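Local coordinates for protein 2-aminomuconate 6-semialdehyde dehydrogenase (Burkholderia cenocepacia, PDB 4U3W) that probably oxidises 2-aminomuconate 6-semialdehyde to 2-aminomuconate with NAD+ as electron acceptor, as a tetrameric member of the aldehyde dehydrogenase family, at residues A[187-192]-A[489-494]; A[370-375]-A[392-397]. All coordinates share one frame; numbering follows the deposited sequence.

Interaction 1 of 2, residues A[187-192]-A[489-494]; sequences LAMGNC and HSLDFY. With MG (magnesium ion), chain E.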
ATOM      1  N   LEU A 187      -7.391 -12.364  18.321  1.00 26.64           N
ATOM      2  CA  LEU A 187      -8.708 -12.907  17.986  1.00 28.00           C
ATOM      3  C   LEU A 187      -9.142 -12.388  16.605  1.00 28.25           C
ATOM      4  O   LEU A 187      -9.826 -13.094  15.855  1.00 29.57           O
ATOM      5  CB  LEU A 187      -9.748 -12.548  19.036  1.00 29.42           C
ATOM      6  CG  LEU A 187      -9.567 -13.167  20.433  1.00 30.27           C
ATOM      7  CD1 LEU A 187     -10.638 -12.640  21.381  1.00 29.91           C
ATOM      8  CD2 LEU A 187      -9.632 -14.733  20.395  1.00 30.89           C
ATOM      9  N   ALA A 188      -8.770 -11.145  16.302  1.00 27.85           N
ATOM     10  CA  ALA A 188      -9.155 -10.537  15.007  1.00 29.29           C
ATOM     11  C   ALA A 188      -8.633 -11.352  13.815  1.00 31.44           C
ATOM     12  O   ALA A 188      -9.291 -11.452  12.758  1.00 29.29           O
ATOM     13  CB  ALA A 188      -8.604  -9.065  14.942  1.00 25.15           C
ATOM     14  N   MET A 189      -7.424 -11.902  13.966  1.00 25.08           N
ATOM     15  CA  MET A 189      -6.822 -12.692  12.899  1.00 27.67           C
ATOM     16  C   MET A 189      -7.203 -14.190  12.962  1.00 27.73           C
ATOM     17  O   MET A 189      -6.660 -14.980  12.206  1.00 27.46           O
ATOM     18  CB  MET A 189      -5.293 -12.592  12.908  1.00 28.66           C
ATOM     19  CG  MET A 189      -4.738 -11.244  12.768  1.00 29.39           C
ATOM     20  SD  MET A 189      -5.639 -10.149  11.588  1.00 44.32           S
ATOM     21  CE  MET A 189      -5.257 -10.892  10.028  1.00 41.49           C
ATOM     22  N   GLY A 190      -8.165 -14.540  13.795  1.00 27.83           N
ATOM     23  CA  GLY A 190      -8.748 -15.865  13.756  1.00 29.48           C
ATOM     24  C   GLY A 190      -7.964 -16.866  14.565  1.00 30.86           C
ATOM     25  O   GLY A 190      -8.168 -18.081  14.397  1.00 30.28           O
ATOM     26  N   ASN A 191      -7.052 -16.382  15.425  1.00 29.34           N
ATOM     27  CA  ASN A 191      -6.355 -17.306  16.358  1.00 29.43           C
ATOM     28  C   ASN A 191      -7.181 -17.648  17.574  1.00 31.12           C
ATOM     29  O   ASN A 191      -8.067 -16.872  17.960  1.00 28.66           O
ATOM     30  CB  ASN A 191      -5.044 -16.711  16.878  1.00 29.45           C
ATOM     31  CG  ASN A 191      -4.120 -16.295  15.779  1.00 28.36           C
ATOM     32  OD1 ASN A 191      -3.433 -17.140  15.190  1.00 29.03           O
ATOM     33  ND2 ASN A 191      -4.072 -14.971  15.486  1.00 27.65           N
ATOM     34  N   CYS A 192      -6.844 -18.764  18.239  1.00 29.13           N
ATOM     35  CA  CYS A 192      -7.270 -18.940  19.602  1.00 29.20           C
ATOM     36  C   CYS A 192      -6.170 -18.433  20.550  1.00 28.14           C
ATOM     37  O   CYS A 192      -5.010 -18.269  20.165  1.00 28.23           O
ATOM     38  CB  CYS A 192      -7.581 -20.437  19.905  1.00 27.12           C
ATOM     39  SG  CYS A 192      -8.978 -20.973  18.786  1.00 33.01           S
ATOM     40  N   HIS A 489       1.217  -4.370  10.887  1.00 38.69           N
ATOM     41  CA  HIS A 489       2.231  -5.128  11.634  1.00 39.01           C
ATOM     42  C   HIS A 489       1.575  -6.200  12.558  1.00 39.72           C
ATOM     43  O   HIS A 489       2.097  -7.341  12.709  1.00 38.79           O
ATOM     44  CB  HIS A 489       3.131  -4.150  12.412  1.00 39.44           C
ATOM     45  CG  HIS A 489       3.834  -3.172  11.515  1.00 39.92           C
ATOM     46  ND1 HIS A 489       4.953  -3.509  10.777  1.00 40.55           N
ATOM     47  CD2 HIS A 489       3.515  -1.901  11.153  1.00 42.47           C
ATOM     48  CE1 HIS A 489       5.328  -2.466  10.044  1.00 43.07           C
ATOM     49  NE2 HIS A 489       4.476  -1.476  10.258  1.00 40.55           N
ATOM     50  N   SER A 490       0.431  -5.840  13.151  1.00 38.16           N
ATOM     51  CA  SER A 490      -0.351  -6.800  13.942  1.00 37.84           C
ATOM     52  C   SER A 490      -1.057  -7.804  13.008  1.00 37.51           C
ATOM     53  O   SER A 490      -1.058  -9.021  13.255  1.00 38.39           O
ATOM     54  CB  SER A 490      -1.342  -6.067  14.851  1.00 37.53           C
ATOM     55  OG  SER A 490      -0.658  -5.391  15.909  1.00 37.78           O
ATOM     56  N   LEU A 491      -1.616  -7.302  11.916  1.00 37.32           N
ATOM     57  CA  LEU A 491      -2.238  -8.164  10.927  1.00 40.57           C
ATOM     58  C   LEU A 491      -1.249  -9.280  10.469  1.00 40.14           C
ATOM     59  O   LEU A 491      -1.632 -10.457  10.361  1.00 39.29           O
ATOM     60  CB  LEU A 491      -2.665  -7.343   9.709  1.00 36.96           C
ATOM     61  CG  LEU A 491      -3.804  -6.312   9.916  1.00 42.52           C
ATOM     62  CD1 LEU A 491      -4.343  -5.767   8.558  1.00 50.39           C
ATOM     63  CD2 LEU A 491      -4.945  -6.735  10.864  1.00 40.55           C
ATOM     64  N   ASP A 492      -0.002  -8.888  10.183  1.00 37.72           N
ATOM     65  CA  ASP A 492       1.000  -9.825   9.694  1.00 38.01           C
ATOM     66  C   ASP A 492       1.540 -10.696  10.828  1.00 38.22           C
ATOM     67  O   ASP A 492       1.739 -11.898  10.614  1.00 38.17           O
ATOM     68  CB  ASP A 492       2.176  -9.111   9.009  1.00 38.63           C
ATOM     69  CG  ASP A 492       1.800  -8.544   7.655  1.00 44.90           C
ATOM     70  OD1 ASP A 492       0.750  -8.955   7.087  1.00 40.37           O
ATOM     71  OD2 ASP A 492       2.572  -7.702   7.169  1.00 45.98           O
ATOM     72  N   PHE A 493       1.739 -10.129  12.024  1.00 38.44           N
ATOM     73  CA  PHE A 493       2.326 -10.958  13.069  1.00 38.75           C
ATOM     74  C   PHE A 493       1.398 -12.106  13.482  1.00 38.43           C
ATOM     75  O   PHE A 493       1.846 -13.239  13.651  1.00 38.52           O
ATOM     76  CB  PHE A 493       2.673 -10.197  14.333  1.00 39.05           C
ATOM     77  CG  PHE A 493       3.175 -11.105  15.402  1.00 39.41           C
ATOM     78  CD1 PHE A 493       4.460 -11.633  15.310  1.00 40.06           C
ATOM     79  CD2 PHE A 493       2.361 -11.497  16.475  1.00 39.19           C
ATOM     80  CE1 PHE A 493       4.956 -12.532  16.295  1.00 40.50           C
ATOM     81  CE2 PHE A 493       2.831 -12.396  17.459  1.00 39.61           C
ATOM     82  CZ  PHE A 493       4.136 -12.907  17.375  1.00 44.36           C
ATOM     83  N   TYR A 494       0.134 -11.793  13.707  1.00 37.84           N
ATOM     84  CA  TYR A 494      -0.807 -12.781  14.195  1.00 37.51           C
ATOM     85  C   TYR A 494      -1.369 -13.700  13.088  1.00 37.07           C
ATOM     86  O   TYR A 494      -2.363 -14.402  13.336  1.00 36.73           O
ATOM     87  CB  TYR A 494      -1.953 -12.085  14.934  1.00 37.24           C
ATOM     88  CG  TYR A 494      -1.473 -11.410  16.217  1.00 38.27           C
ATOM     89  CD1 TYR A 494      -1.302 -12.146  17.407  1.00 37.91           C
ATOM     90  CD2 TYR A 494      -1.169 -10.048  16.233  1.00 37.70           C
ATOM     91  CE1 TYR A 494      -0.840 -11.531  18.573  1.00 38.26           C
ATOM     92  CE2 TYR A 494      -0.718  -9.418  17.385  1.00 37.98           C
ATOM     93  CZ  TYR A 494      -0.561 -10.146  18.552  1.00 39.31           C
ATOM     94  OH  TYR A 494      -0.107  -9.510  19.674  1.00 38.52           O
TER
HETATM   95 MG    MG E 503       2.977 -13.822  10.255  1.00 33.22          MG
HETATM   96  O   HOH W   1       4.031 -14.045  12.255  1.00 33.37           O
HETATM   97  O   HOH W   2       3.850 -15.478   8.545  1.00 35.51           O
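Met189 and Asn191, just beyond the end of helix 175-188, meet Tyr494 and Leu491 at the end of helix 487-493, so the C-terminal ends of two helices meet. The contact sets the turn into strand 192-196, in what is probably the nucleotide-binding sheet, against the helix preceding C-terminal strand 495-503. The first helix closes in a Schellman motif: Gly190, at positive phi, is its C-prime residue, Gly190 N reaches Leu187 O at 3.0 Å, and Asn191 N bonds to Ala186 O.

One hydrogen bond joins the segments. Asn191 ND2 donates to Tyr494 O at 2.8 Å, nearly straight at 168°; the acceptor lies almost in the amide plane, and the donor sits on a lone pair in the carbonyl plane. The amide's rotation is fixed further by Ala186 O, which also accepts from ND2, and by Gly164 N, which donates to OD1.

Met189 supplies most of the remaining contact, largely apolar. Its chain, bent at chi2 and chi3, runs across Tyr494 at about a right angle, with Met189 CG 3.6 Å from Tyr494 CB. Farther along, Met189 SD meets the Leu491 branch CD2 at 3.6 Å. The Tyr494 ring leads away to Glu485, to which its hydroxyl is hydrogen-bonded.

Magnesium binds at the same helix end, through Asp492 O at 2.3 Å and Ser495 O. Water 1, itself a magnesium ligand, donates to Phe493 O at 2.7 Å.

Interaction 2 of 2, residues A[370-375]-A[392-397]; sequences TVVTGG and PTIWTG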
ATOM      1  N   THR A 370      22.006  14.741  43.751  1.00 43.73           N
ATOM      2  CA  THR A 370      21.301  15.750  44.533  1.00 45.32           C
ATOM      3  C   THR A 370      19.813  15.451  44.503  1.00 46.22           C
ATOM      4  O   THR A 370      19.231  15.408  43.411  1.00 44.37           O
ATOM      5  CB  THR A 370      21.528  17.145  43.942  1.00 49.54           C
ATOM      6  OG1 THR A 370      22.908  17.490  44.070  1.00 50.83           O
ATOM      7  CG2 THR A 370      20.655  18.185  44.626  1.00 51.23           C
ATOM      8  N   VAL A 371      19.182  15.284  45.661  1.00 46.65           N
ATOM      9  CA  VAL A 371      17.749  14.982  45.698  1.00 47.42           C
ATOM     10  C   VAL A 371      16.949  16.269  45.724  1.00 47.64           C
ATOM     11  O   VAL A 371      16.827  16.916  46.760  1.00 46.39           O
ATOM     12  CB  VAL A 371      17.350  14.128  46.918  1.00 48.48           C
ATOM     13  CG1 VAL A 371      15.853  13.834  46.901  1.00 45.42           C
ATOM     14  CG2 VAL A 371      18.160  12.828  46.948  1.00 49.94           C
ATOM     15  N   VAL A 372      16.400  16.624  44.563  1.00 46.59           N
ATOM     16  CA  VAL A 372      15.657  17.870  44.401  1.00 44.98           C
ATOM     17  C   VAL A 372      14.306  17.778  45.111  1.00 41.23           C
ATOM     18  O   VAL A 372      13.880  18.708  45.768  1.00 39.51           O
ATOM     19  CB  VAL A 372      15.448  18.193  42.894  1.00 47.45           C
ATOM     20  CG1 VAL A 372      14.467  19.336  42.715  1.00 47.39           C
ATOM     21  CG2 VAL A 372      16.806  18.510  42.219  1.00 47.56           C
ATOM     22  N   THR A 373      13.640  16.640  44.976  1.00 39.20           N
ATOM     23  CA  THR A 373      12.423  16.408  45.732  1.00 39.64           C
ATOM     24  C   THR A 373      12.194  14.901  45.913  1.00 40.19           C
ATOM     25  O   THR A 373      12.739  14.083  45.155  1.00 41.85           O
ATOM     26  CB  THR A 373      11.184  17.065  45.039  1.00 38.59           C
ATOM     27  OG1 THR A 373      10.054  16.951  45.910  1.00 40.77           O
ATOM     28  CG2 THR A 373      10.843  16.365  43.702  1.00 33.23           C
ATOM     29  N   GLY A 374      11.426  14.513  46.926  1.00 41.55           N
ATOM     30  CA  GLY A 374      11.108  13.100  47.095  1.00 40.29           C
ATOM     31  C   GLY A 374      12.239  12.249  47.653  1.00 40.36           C
ATOM     32  O   GLY A 374      12.889  12.647  48.581  1.00 38.53           O
ATOM     33  N   GLY A 375      12.440  11.044  47.136  1.00 41.31           N
ATOM     34  CA  GLY A 375      13.548  10.224  47.637  1.00 41.09           C
ATOM     35  C   GLY A 375      13.157   9.208  48.689  1.00 39.00           C
ATOM     36  O   GLY A 375      14.027   8.544  49.266  1.00 37.93           O
ATOM     37  N   PRO A 392       7.049  11.140  44.396  1.00 32.01           N
ATOM     38  CA  PRO A 392       7.682  11.588  43.147  1.00 31.92           C
ATOM     39  C   PRO A 392       9.094  12.101  43.409  1.00 30.75           C
ATOM     40  O   PRO A 392       9.271  12.889  44.316  1.00 30.24           O
ATOM     41  CB  PRO A 392       6.801  12.773  42.676  1.00 34.70           C
ATOM     42  CG  PRO A 392       5.573  12.762  43.514  1.00 35.07           C
ATOM     43  CD  PRO A 392       5.851  11.926  44.752  1.00 31.40           C
ATOM     44  N   THR A 393      10.072  11.689  42.612  1.00 31.10           N
ATOM     45  CA  THR A 393      11.469  11.998  42.922  1.00 30.10           C
ATOM     46  C   THR A 393      12.176  12.598  41.710  1.00 30.63           C
ATOM     47  O   THR A 393      11.946  12.168  40.598  1.00 32.77           O
ATOM     48  CB  THR A 393      12.193  10.715  43.417  1.00 34.10           C
ATOM     49  OG1 THR A 393      11.513  10.245  44.582  1.00 33.57           O
ATOM     50  CG2 THR A 393      13.652  10.952  43.739  1.00 33.01           C
ATOM     51  N   ILE A 394      12.972  13.645  41.938  1.00 33.83           N
ATOM     52  CA  ILE A 394      13.789  14.272  40.903  1.00 35.40           C
ATOM     53  C   ILE A 394      15.249  14.297  41.379  1.00 38.33           C
ATOM     54  O   ILE A 394      15.521  14.710  42.495  1.00 38.65           O
ATOM     55  CB  ILE A 394      13.307  15.731  40.620  1.00 34.50           C
ATOM     56  CG1 ILE A 394      11.855  15.776  40.107  1.00 32.74           C
ATOM     57  CG2 ILE A 394      14.248  16.481  39.669  1.00 32.80           C
ATOM     58  CD1 ILE A 394      11.304  17.254  40.168  1.00 36.59           C
ATOM     59  N   TRP A 395      16.178  13.837  40.534  1.00 40.20           N
ATOM     60  CA  TRP A 395      17.624  13.915  40.809  1.00 39.43           C
ATOM     61  C   TRP A 395      18.344  14.848  39.824  1.00 41.05           C
ATOM     62  O   TRP A 395      17.882  15.033  38.690  1.00 38.60           O
ATOM     63  CB  TRP A 395      18.277  12.557  40.697  1.00 39.19           C
ATOM     64  CG  TRP A 395      17.798  11.540  41.693  1.00 40.49           C
ATOM     65  CD1 TRP A 395      17.539  11.741  43.014  1.00 40.57           C
ATOM     66  CD2 TRP A 395      17.497  10.161  41.420  1.00 39.78           C
ATOM     67  NE1 TRP A 395      17.095  10.562  43.584  1.00 40.72           N
ATOM     68  CE2 TRP A 395      17.068   9.582  42.625  1.00 39.45           C
ATOM     69  CE3 TRP A 395      17.569   9.368  40.273  1.00 41.88           C
ATOM     70  CZ2 TRP A 395      16.694   8.249  42.715  1.00 40.95           C
ATOM     71  CZ3 TRP A 395      17.192   8.053  40.353  1.00 44.62           C
ATOM     72  CH2 TRP A 395      16.777   7.498  41.577  1.00 44.01           C
ATOM     73  N   THR A 396      19.480  15.401  40.258  1.00 40.96           N
ATOM     74  CA  THR A 396      20.472  15.969  39.349  1.00 40.32           C
ATOM     75  C   THR A 396      21.909  15.547  39.731  1.00 43.71           C
ATOM     76  O   THR A 396      22.122  14.889  40.765  1.00 44.53           O
ATOM     77  CB  THR A 396      20.407  17.544  39.315  1.00 47.03           C
ATOM     78  OG1 THR A 396      20.549  18.045  40.642  1.00 45.88           O
ATOM     79  CG2 THR A 396      19.080  18.034  38.761  1.00 45.33           C
ATOM     80  N   GLY A 397      22.900  15.915  38.915  1.00 43.07           N
ATOM     81  CA  GLY A 397      24.298  15.716  39.314  1.00 46.06           C
ATOM     82  C   GLY A 397      24.948  14.389  38.971  1.00 47.45           C
ATOM     83  O   GLY A 397      26.102  14.178  39.277  1.00 50.99           O
TER
HETATM   84  O   HOH W   3       8.101  14.780  46.052  1.00 38.88           O
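An antiparallel strand pair with a beta bulge forms this contact, at the margin of a mixed sheet that probably belongs to the catalytic domain, as in other aldehyde dehydrogenases: within the chain, strand 370-373 is outermost and strand 393-396 is its neighbour. Thr370 and Thr396 form a hydrogen-bonded pair, with Thr370 N to Thr396 O at 3.0 Å and Thr396 N to Thr370 O at 3.2 Å. Val371 and Trp395 follow as a non-hydrogen-bonded pair. The register then slips by one residue: Val372 N donates to Ile394 O, whereas Ile394 N donates to Thr373 O at 3.3 Å. Val372, at helical backbone angles (-72/-42), is the extra residue of the bulge. Beyond it, Thr393 OG1, placed beside its own backbone N (chi1 -59°), accepts from Gly375 N at 2.8 Å, while Met391 O is a second partner of this hydroxyl.

Val371 CG2 touches the edge of the Trp395 indole at CD1, 4.1 Å away, the two side chains lying alongside each other. On the other face, Thr373 CG2 rests against Ile394 CD1 at 3.7 Å. Val372 turns toward strand 393-396, its CB 3.8 Å from Ile394 CG2. Water 3 donates to Pro392 O and bonds Thr373 OG1, which also pairs with Gln331 NE2.

Strand 413-419 hydrogen-bonds to 393-396 through Thr393 and Trp395. Helix 319-331 packs against Val372, Ile394 and Thr396, while helix 351-366 meets Trp395 through Phe361 and Ala364.

In the fold
Interactions 1 and 2 lie on opposite sides of the chain's centre, with their own centres 44 Å apart and nearest atoms about 32 Å apart, so neither touches the other. Along the sequence, both strands of interaction 2 fall between 187-192 and 489-494. Interaction 1 spans 297 residues and connects the ends of helices 175-188 and 487-493, next to strands 192-196 and 495-503 of the eight-stranded sheet. Interaction 2 spans only 17 residues, a local pairing at the margin of the separate seven-stranded sheet. These sheets probably correspond to the nucleotide-binding and catalytic domains of aldehyde dehydrogenases, so each contact belongs to its own domain. Interaction 1 also adjoins a second subunit, through Asp492, whereas interaction 2 touches no other chain.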